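Local atomic coordinates of surface-associated protein CshB (Streptococcus gordonii, PDB entry 6YZG), a protein that probably acts as a cell-wall-anchored adhesin that binds host fibronectin, this chain covering its non-repetitive domain 2. Residues Lys27-Ser30 with Val34-Leu37; Lys53-Ala56 with Gly62-Asp65; Met142-Asp147 with Glu152-Thr157. One frame throughout, in Å; residues are numbered along the deposited sequence.

The three contacts follow one another along the chain, each closing before the next opens, and all fall within the non-repetitive domain 2 family. Contact 1 belongs to the hairpin of strands 24-30 and 33-41; contact 2 closes the end of helix 49-55, the next element in the chain. Their centres lie about 36 Å apart. Contact 3, whose centre is about 22 Å from the centre of each of the others, is near the centre of the folded chain; its strand 134-144 is in the same antiparallel sheet as the hairpin of contact 1. No two of the contacts touch. Each of the three regions also meets the second subunit, contact 3 with the most residues.

Contact 1: residues Lys27-Ser30 with Val34-Leu37; sequences KEIS and VVTL
Lys27 and Val35 face each other as an antiparallel hydrogen-bonded pair and carry the two backbone bonds between the segments. Lys27 N gives its hydrogen to Val35 O at 3.0 Å, and Val35 N returns one to Lys27 O at 2.9 Å, nearly straight at 175°. One position along, Glu28 and Val34 form a non-hydrogen-bonded pair, with their CA atoms 4.2 Å apart. A weaker CA-H...O contact brings Val34 CA to 3.6 Å from Lys27 O, so this carbonyl is approached by a backbone N-H and by the neighbouring CA-H.

Among the apolar contacts, Val35, on the face it shares with Lys27, spreads both methyls against Ile29, whose side chain crosses it at about a right angle: CG2 of Ile29 meets CG2 of Val35 at 3.8 Å, and CD1 of Ile29 lies 3.9 Å from CG1 of Val35. The isoleucine chi1 of 63° puts CG2 anti to the carbonyl carbon and CG1 between that carbon and N, and from there CG2 and CD1 both reach the valine. Val35 CG2 also comes to 3.4 Å from Lys27 O, whereas the lysine chain leads off from the partner strand. On the other face, the aliphatic part of Glu28 passes Val34, CG to CG2 at 4.1 Å. The glutamate is extended, and its OE2 accepts from Gly32 N, tying the side chain back to the connecting turn.

This is the closed end of the beta hairpin 24-30/33-41, where the N-to-C directions of the short segments make 139°, well short of strictly antiparallel. Strand 33-41 continues the antiparallel sheet on its other side, pairing with strand 119-131 through Val34 and Thr130. Val264 of the second subunit packs on Ile29, and Phe262 of that subunit on Val35, carrying the apolar cluster into the dimer interface.

Contact 2: residues Lys53-Ala56 with Gly62-Asp65; sequences KRVA and GTYD. Unlike the reference sequence in segment 62-65: Asp65 (reference Asn).
Val55, the last residue of helix 49-55, reaches both Thr63 and Tyr64 with its two methyl groups, one for each. CG1 of Val55 comes to 4.0 Å from Thr63 OG1, and the two side chains meet at a slant. CG2 of Val55 lies 4.2 Å from CB of Tyr64, where the chains stand about perpendicular. No hydrogen bond joins the segments; the backbones are kept apart, with the CA atoms of Val55 and Tyr64 7.4 Å from each other.

The torsions divide the valine between its partners. Its chi1 of -66° sets CG2 between the backbone N and carbonyl carbon, leaving CG1 beside the N. In Tyr64, CG is anti to the backbone N at 166°, which carries the ring on past the valine; CB does the touching, and the side chain also meets Glu49 and Lys52 of the helix.

Further out, Thr63 OG1 is hydrogen-bonded to Thr60 O and to Tyr51 OH, fixing the hydroxyl beside the valine methyl. Thr58 OG1 hydrogen-bonds to Val55 O where the chain leaves helical geometry at Ala56, while Thr60 and Lys209 pack on the Val55 side chain. Next to the valine, Arg54 NH1 hydrogen-bonds to Lys209 O, and its NE forms a salt bridge to Asp285 OD2 of the second subunit.

The helix end and the returning loop, with its short 3-10 segment 62-63, thus meet through a small van der Waals contact, one methyl on a CB and one on a hydroxyl. With its hydrogen-bonding needs met by Thr60 and Tyr51, that hydroxyl can lie against a methyl at little cost.

Contact 3: residues Met142-Asp147 with Glu152-Thr157; sequences MADGED and EFAIFT
Asp144 OD1 is gripped by two backbone amides while the other branch of its carboxylate, OD2, lies 3.4 Å from Ala154 CB across the contact. Glu146 N donates to OD1 at 3.0 Å, arriving from above the carboxylate plane and making an Asx turn as the strand ends; Ala257 N of the second subunit is the other donor. With CG anti to the backbone N, chi1 -178°, the carboxylate is directed toward Ala154, bringing OD2 to its methyl.

Phe156 reaches across from 152-157, its ring edge turned to the backbone of Ala143 and Asp144. CZ stands 3.5 Å from Asp144 N, with that nitrogen near the ring plane. Met142 passes the ring in the opposite direction: its CB lies obliquely 3.7 Å from CD2 of Phe156, and its chain bends at chi3, 87°, to bring CE against CD2 in the ring plane. The sulfur makes an edge-on Met-aromatic contact, SD 5.5 Å from the ring centroid.

At the end nearest the connecting loop, Glu152 OE1 accepts from Asn149 N. Asp147 OD2 forms a salt bridge with Arg233 of the second subunit.

The two strands run antiparallel but 8.1 Å apart, without hydrogen bonds between them, and their backbones instead pair with beta structure of the second subunit, whose Phe248 meets Phe156 edge to face. Side chains bridge the separation, Met142 and Phe156 at one end and Asp144 on Ala154 further along, while the acidic groups look to turn amides and the dimer partner.

Contact 1: residues Lys27-Ser30 with Val34-Leu37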
# COMPACT_ATOMS: atom_id res chain seq x y z
N LYS A 27 -18.78 -27.39 1.37
CA LYS A 27 -18.00 -27.73 0.18
C LYS A 27 -17.30 -29.06 0.43
O LYS A 27 -16.60 -29.24 1.43
CB LYS A 27 -16.99 -26.64 -0.17
CG LYS A 27 -16.08 -26.95 -1.36
CD LYS A 27 -16.78 -26.98 -2.67
CE LYS A 27 -15.81 -27.33 -3.80
NZ LYS A 27 -16.44 -27.30 -5.14
N GLU A 28 -17.40 -29.96 -0.56
CA GLU A 28 -16.53 -31.13 -0.61
C GLU A 28 -15.24 -30.72 -1.28
O GLU A 28 -15.18 -30.58 -2.50
CB GLU A 28 -17.25 -32.27 -1.35
CG GLU A 28 -16.55 -33.62 -1.26
CD GLU A 28 -17.34 -34.77 -1.86
OE1 GLU A 28 -18.51 -34.57 -2.37
OE2 GLU A 28 -16.73 -35.87 -1.89
N ILE A 29 -14.24 -30.41 -0.47
CA ILE A 29 -12.99 -29.76 -0.95
C ILE A 29 -12.04 -30.74 -1.62
O ILE A 29 -11.14 -30.27 -2.33
CB ILE A 29 -12.31 -28.99 0.19
CG1 ILE A 29 -11.90 -29.96 1.29
CG2 ILE A 29 -13.20 -27.86 0.63
CD1 ILE A 29 -11.01 -29.32 2.36
N SER A 30 -12.23 -31.99 -1.36
CA SER A 30 -11.40 -33.09 -1.91
C SER A 30 -12.34 -34.27 -1.85
O SER A 30 -13.23 -34.35 -1.02
CB SER A 30 -10.14 -33.19 -1.01
OG SER A 30 -9.22 -34.17 -1.44
N VAL A 34 -15.54 -33.18 3.46
CA VAL A 34 -16.62 -32.17 3.44
C VAL A 34 -16.38 -31.19 4.59
O VAL A 34 -16.28 -31.63 5.76
CB VAL A 34 -18.03 -32.77 3.55
CG1 VAL A 34 -19.04 -31.61 3.53
CG2 VAL A 34 -18.27 -33.77 2.42
N VAL A 35 -16.35 -29.92 4.25
CA VAL A 35 -16.28 -28.87 5.29
C VAL A 35 -17.58 -28.11 5.31
O VAL A 35 -18.19 -27.79 4.28
CB VAL A 35 -15.09 -27.93 5.03
CG1 VAL A 35 -13.77 -28.64 5.09
CG2 VAL A 35 -15.21 -27.16 3.76
N THR A 36 -18.03 -27.85 6.53
CA THR A 36 -19.27 -27.09 6.72
C THR A 36 -18.95 -25.95 7.66
O THR A 36 -18.47 -26.22 8.81
CB THR A 36 -20.39 -27.93 7.31
OG1 THR A 36 -20.62 -29.10 6.48
CG2 THR A 36 -21.66 -27.14 7.44
N LEU A 37 -19.21 -24.73 7.26
CA LEU A 37 -19.08 -23.53 8.08
C LEU A 37 -20.51 -23.10 8.43
O LEU A 37 -21.39 -23.03 7.55
CB LEU A 37 -18.44 -22.35 7.35
CG LEU A 37 -17.12 -22.59 6.64
CD1 LEU A 37 -16.56 -21.28 6.10
CD2 LEU A 37 -16.12 -23.41 7.38

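Contact 2: residues Lys53-Ala56 with Gly62-Asp65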
# COMPACT_ATOMS: atom_id res chain seq x y z
N LYS A 53 -11.29 -8.09 28.20
CA LYS A 53 -10.10 -8.25 29.07
C LYS A 53 -9.00 -7.23 28.77
O LYS A 53 -8.31 -6.84 29.67
CB LYS A 53 -9.63 -9.70 29.05
CG LYS A 53 -10.66 -10.68 29.61
CD LYS A 53 -10.34 -12.14 29.43
CE LYS A 53 -11.54 -13.05 29.59
NZ LYS A 53 -11.19 -14.46 29.32
N ARG A 54 -8.83 -6.84 27.51
CA ARG A 54 -7.81 -5.87 27.17
C ARG A 54 -8.16 -4.48 27.75
O ARG A 54 -7.22 -3.76 28.07
CB ARG A 54 -7.60 -5.75 25.66
CG ARG A 54 -7.06 -7.05 25.05
CD ARG A 54 -6.90 -6.84 23.59
NE ARG A 54 -6.30 -8.00 22.89
CZ ARG A 54 -6.03 -8.01 21.60
NH1 ARG A 54 -6.36 -7.00 20.82
NH2 ARG A 54 -5.56 -9.11 21.00
N VAL A 55 -9.44 -4.12 27.84
CA VAL A 55 -9.76 -2.74 28.33
C VAL A 55 -10.05 -2.77 29.84
O VAL A 55 -10.19 -1.66 30.40
CB VAL A 55 -10.94 -2.08 27.56
CG1 VAL A 55 -10.59 -1.82 26.12
CG2 VAL A 55 -12.22 -2.86 27.67
N ALA A 56 -10.15 -3.92 30.47
CA ALA A 56 -10.53 -3.99 31.91
C ALA A 56 -9.57 -3.10 32.71
O ALA A 56 -8.33 -3.22 32.55
CB ALA A 56 -10.43 -5.40 32.38
N GLY A 62 -15.39 1.14 29.48
CA GLY A 62 -16.79 1.28 29.09
C GLY A 62 -17.03 1.05 27.59
O GLY A 62 -18.18 0.97 27.16
N THR A 63 -15.96 0.93 26.81
CA THR A 63 -16.10 0.73 25.33
C THR A 63 -16.39 -0.75 25.03
O THR A 63 -16.72 -1.05 23.90
CB THR A 63 -14.88 1.17 24.54
OG1 THR A 63 -13.72 0.46 24.98
CG2 THR A 63 -14.59 2.67 24.70
N TYR A 64 -16.18 -1.65 25.97
CA TYR A 64 -16.64 -3.03 25.75
C TYR A 64 -18.13 -3.06 25.62
O TYR A 64 -18.85 -2.56 26.56
CB TYR A 64 -16.16 -3.96 26.86
CG TYR A 64 -16.86 -5.29 26.88
CD1 TYR A 64 -16.77 -6.19 25.83
CD2 TYR A 64 -17.62 -5.66 27.98
CE1 TYR A 64 -17.42 -7.41 25.87
CE2 TYR A 64 -18.23 -6.89 28.05
CZ TYR A 64 -18.09 -7.79 27.01
OH TYR A 64 -18.72 -9.01 27.00
N ASP A 65 -18.67 -3.57 24.53
CA ASP A 65 -20.12 -3.54 24.29
C ASP A 65 -20.52 -4.93 23.80
O ASP A 65 -20.42 -5.21 22.59
CB ASP A 65 -20.46 -2.47 23.24
CG ASP A 65 -21.94 -2.40 22.97
OD1 ASP A 65 -22.69 -3.17 23.63
OD2 ASP A 65 -22.34 -1.59 22.09

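Contact 3: residues Met142-Asp147 with Glu152-Thr157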
# COMPACT_ATOMS: atom_id res chain seq x y z
N MET A 142 -5.80 -19.19 7.16
CA MET A 142 -6.54 -17.92 7.03
C MET A 142 -5.57 -16.79 6.65
O MET A 142 -4.41 -16.86 6.94
CB MET A 142 -7.34 -17.61 8.32
CG MET A 142 -8.70 -18.44 8.49
SD MET A 142 -9.53 -17.91 10.00
CE MET A 142 -10.39 -16.56 9.20
N ALA A 143 -6.11 -15.80 5.93
CA ALA A 143 -5.37 -14.60 5.54
C ALA A 143 -6.36 -13.49 5.29
O ALA A 143 -7.56 -13.72 5.09
CB ALA A 143 -4.54 -14.85 4.26
N ASP A 144 -5.84 -12.26 5.32
CA ASP A 144 -6.56 -11.08 4.81
C ASP A 144 -6.18 -10.93 3.35
O ASP A 144 -5.00 -10.73 3.09
CB ASP A 144 -6.20 -9.81 5.59
CG ASP A 144 -6.92 -8.54 5.18
OD1 ASP A 144 -7.70 -8.54 4.24
OD2 ASP A 144 -6.67 -7.53 5.87
N GLY A 145 -7.16 -10.96 2.48
CA GLY A 145 -6.86 -10.86 1.03
C GLY A 145 -6.50 -9.45 0.61
O GLY A 145 -6.04 -9.29 -0.55
N GLU A 146 -6.76 -8.44 1.44
CA GLU A 146 -6.49 -7.04 1.06
C GLU A 146 -5.27 -6.49 1.77
O GLU A 146 -4.90 -6.94 2.82
CB GLU A 146 -7.68 -6.14 1.40
CG GLU A 146 -8.93 -6.45 0.62
CD GLU A 146 -8.88 -5.83 -0.76
OE1 GLU A 146 -7.97 -5.05 -1.02
OE2 GLU A 146 -9.73 -6.14 -1.55
N ASP A 147 -4.71 -5.44 1.17
CA ASP A 147 -3.59 -4.73 1.81
C ASP A 147 -4.12 -3.94 3.00
O ASP A 147 -5.27 -3.59 3.04
CB ASP A 147 -2.90 -3.76 0.84
CG ASP A 147 -1.39 -3.71 1.07
OD1 ASP A 147 -0.94 -4.11 2.13
OD2 ASP A 147 -0.67 -3.36 0.14
N GLU A 152 -5.67 0.06 9.36
CA GLU A 152 -6.62 -0.95 8.81
C GLU A 152 -6.34 -2.26 9.56
O GLU A 152 -5.21 -2.72 9.53
CB GLU A 152 -6.52 -1.15 7.29
CG GLU A 152 -6.81 0.14 6.52
CD GLU A 152 -6.65 0.03 5.02
OE1 GLU A 152 -5.59 -0.46 4.59
OE2 GLU A 152 -7.57 0.40 4.29
N PHE A 153 -7.34 -2.82 10.24
CA PHE A 153 -7.15 -3.97 11.14
C PHE A 153 -7.91 -5.17 10.62
O PHE A 153 -9.12 -5.10 10.35
CB PHE A 153 -7.64 -3.60 12.55
CG PHE A 153 -7.09 -2.30 13.12
CD1 PHE A 153 -5.77 -1.92 12.92
CD2 PHE A 153 -7.93 -1.45 13.76
CE1 PHE A 153 -5.30 -0.73 13.42
CE2 PHE A 153 -7.50 -0.19 14.19
CZ PHE A 153 -6.16 0.11 14.11
N ALA A 154 -7.21 -6.31 10.60
CA ALA A 154 -7.85 -7.64 10.46
C ALA A 154 -7.26 -8.54 11.54
O ALA A 154 -6.03 -8.65 11.68
CB ALA A 154 -7.68 -8.19 9.07
N ILE A 155 -8.15 -9.17 12.28
CA ILE A 155 -7.79 -10.00 13.46
C ILE A 155 -8.40 -11.37 13.23
O ILE A 155 -9.59 -11.46 12.88
CB ILE A 155 -8.31 -9.38 14.77
CG1 ILE A 155 -7.68 -7.99 14.98
CG2 ILE A 155 -8.04 -10.30 15.94
CD1 ILE A 155 -8.43 -7.16 16.00
N PHE A 156 -7.69 -12.44 13.55
CA PHE A 156 -8.11 -13.84 13.40
C PHE A 156 -8.13 -14.51 14.76
O PHE A 156 -7.11 -14.42 15.49
CB PHE A 156 -7.13 -14.57 12.49
CG PHE A 156 -6.87 -13.91 11.15
CD1 PHE A 156 -6.01 -12.82 11.11
CD2 PHE A 156 -7.52 -14.31 9.99
CE1 PHE A 156 -5.75 -12.18 9.91
CE2 PHE A 156 -7.26 -13.66 8.78
CZ PHE A 156 -6.38 -12.59 8.78
N THR A 157 -9.22 -15.20 15.07
CA THR A 157 -9.29 -15.97 16.32
C THR A 157 -9.58 -17.43 16.01
O THR A 157 -10.16 -17.80 15.00
CB THR A 157 -10.29 -15.40 17.32
OG1 THR A 157 -11.61 -15.65 16.83
CG2 THR A 157 -10.08 -13.92 17.56